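Local structure of Lin2960 protein (Listeria innocua, 3OOP) at residues E50-Q54 against I92-L97. The protein is of unknown function but probably binds DNA as a MarR-type transcription regulator. Sequence-based numbering, arbitrary orientation.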
loop_
_atom_site.group_PDB
_atom_site.type_symbol
_atom_site.label_atom_id
_atom_site.label_comp_id
_atom_site.label_asym_id
_atom_site.label_seq_id
_atom_site.Cartn_x
_atom_site.Cartn_y
_atom_site.Cartn_z
ATOM N N GLU A 50 -11.401 25.575 -11.406
ATOM C CA GLU A 50 -11.285 27.021 -11.660
ATOM C C GLU A 50 -12.602 27.805 -11.506
ATOM O O GLU A 50 -13.672 27.289 -11.854
ATOM C CB GLU A 50 -10.688 27.292 -13.052
ATOM C CG GLU A 50 -11.442 26.591 -14.190
ATOM C CD GLU A 50 -11.093 27.130 -15.579
ATOM O OE1 GLU A 50 -11.594 26.565 -16.575
ATOM O OE2 GLU A 50 -10.336 28.118 -15.687
ATOM N N PRO A 51 -12.533 29.043 -10.969
ATOM C CA PRO A 51 -11.346 29.659 -10.355
ATOM C C PRO A 51 -11.073 29.052 -8.990
ATOM O O PRO A 51 -12.015 28.768 -8.243
ATOM C CB PRO A 51 -11.745 31.139 -10.200
ATOM C CG PRO A 51 -12.933 31.329 -11.081
ATOM C CD PRO A 51 -13.642 30.008 -11.082
ATOM N N ILE A 52 -9.797 28.842 -8.668
ATOM C CA ILE A 52 -9.424 28.166 -7.429
ATOM C C ILE A 52 -8.266 28.888 -6.745
ATOM O O ILE A 52 -7.369 29.401 -7.412
ATOM C CB ILE A 52 -9.071 26.666 -7.666
ATOM C CG1 ILE A 52 -8.724 25.991 -6.335
ATOM C CG2 ILE A 52 -7.944 26.517 -8.721
ATOM C CD1 ILE A 52 -8.522 24.493 -6.397
ATOM N N SER A 53 -8.283 28.921 -5.418
ATOM C CA SER A 53 -7.212 29.600 -4.688
ATOM C C SER A 53 -5.918 28.774 -4.673
ATOM O O SER A 53 -5.945 27.542 -4.767
ATOM C CB SER A 53 -7.654 29.944 -3.255
ATOM O OG SER A 53 -7.741 28.782 -2.458
ATOM N N GLN A 54 -4.785 29.464 -4.540
ATOM C CA GLN A 54 -3.485 28.810 -4.456
ATOM C C GLN A 54 -3.410 27.906 -3.228
ATOM O O GLN A 54 -2.808 26.832 -3.276
ATOM C CB GLN A 54 -2.365 29.854 -4.456
ATOM C CG GLN A 54 -1.286 29.592 -5.483
ATOM C CD GLN A 54 -0.476 30.831 -5.824
ATOM O OE1 GLN A 54 -0.998 31.815 -6.358
ATOM N NE2 GLN A 54 0.811 30.782 -5.531
ATOM N N ILE A 92 -8.274 37.955 -1.905
ATOM C CA ILE A 92 -7.268 36.883 -2.099
ATOM C C ILE A 92 -7.165 36.538 -3.598
ATOM O O ILE A 92 -7.935 37.074 -4.408
ATOM C CB ILE A 92 -7.606 35.600 -1.303
ATOM C CG1 ILE A 92 -9.014 35.097 -1.649
ATOM C CG2 ILE A 92 -7.448 35.846 0.201
ATOM C CD1 ILE A 92 -9.163 33.585 -1.598
ATOM N N SER A 93 -6.245 35.639 -3.963
ATOM C CA SER A 93 -5.923 35.385 -5.385
ATOM C C SER A 93 -6.396 34.037 -5.976
ATOM O O SER A 93 -6.016 32.959 -5.510
ATOM C CB SER A 93 -4.424 35.589 -5.656
ATOM O OG SER A 93 -3.648 34.546 -5.079
ATOM N N LEU A 94 -7.195 34.125 -7.038
ATOM C CA LEU A 94 -7.764 32.941 -7.679
ATOM C C LEU A 94 -7.103 32.655 -9.029
ATOM O O LEU A 94 -6.805 33.571 -9.800
ATOM C CB LEU A 94 -9.280 33.099 -7.842
ATOM C CG LEU A 94 -10.083 33.375 -6.559
ATOM C CD1 LEU A 94 -11.523 33.682 -6.894
ATOM C CD2 LEU A 94 -9.993 32.216 -5.572
ATOM N N LEU A 95 -6.891 31.372 -9.305
ATOM C CA LEU A 95 -6.255 30.943 -10.544
ATOM C C LEU A 95 -7.284 30.312 -11.468
ATOM O O LEU A 95 -8.154 29.565 -11.016
ATOM C CB LEU A 95 -5.178 29.899 -10.251
ATOM C CG LEU A 95 -4.198 30.216 -9.123
ATOM C CD1 LEU A 95 -3.473 28.949 -8.691
ATOM C CD2 LEU A 95 -3.243 31.289 -9.577
ATOM N N SER A 96 -7.162 30.619 -12.758
ATOM C CA SER A 96 -8.027 30.054 -13.792
ATOM C C SER A 96 -7.207 29.874 -15.059
ATOM O O SER A 96 -6.127 30.426 -15.173
ATOM C CB SER A 96 -9.210 30.980 -14.077
ATOM O OG SER A 96 -9.893 31.337 -12.887
ATOM N N LEU A 97 -7.732 29.122 -16.018
ATOM C CA LEU A 97 -7.013 28.886 -17.265
ATOM C C LEU A 97 -7.169 30.030 -18.258
ATOM O O LEU A 97 -8.219 30.669 -18.317
ATOM C CB LEU A 97 -7.512 27.589 -17.917
ATOM C CG LEU A 97 -7.421 26.291 -17.113
ATOM C CD1 LEU A 97 -8.096 25.164 -17.883
ATOM C CD2 LEU A 97 -5.986 25.928 -16.787
HETATM O O HOH W 1 -10.702 30.142 -17.379
#
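Ile52 and Leu95 form the antiparallel hydrogen-bonded pair that joins the short strand 52-53 to strand 94-97 in the winged helix-turn-helix fold of the MarR family. Two backbone bonds close the pair: Ile52 N to Leu95 O at 3.0 Å, and Leu95 N to Ile52 O at 2.8 Å. On the buried side, Leu95 lays CB and CG against Ile52 O and reaches CD1 to Gln54 CG at 3.9 Å, while its side chain also packs on Ile46 and Val72, between helices 37-49 and 65-77. Gln54 hydrogen-bonds through NE2 to Asn69 and through OE1 to Arg83 of strand 81-84, which lies beyond strand 94-97. The other face is looser and more open: Pro51, which follows a cis peptide bond, rests CB 3.9 Å from Leu94 CB. Past the last backbone-to-backbone bond across the two segments, the Glu50 side chain takes the N-H of Leu97. Its CG sits between the backbone N and the carbonyl carbon (chi1 54°), and the extended chain carries OE2 to Leu97 N at 2.8 Å, a nearly straight bond from the syn side, 31° out of the carboxylate plane. OE1 forms a salt bridge with Arg102. A water donates to the same Glu50 OE2 and, at 2.7 Å, to Leu97 O.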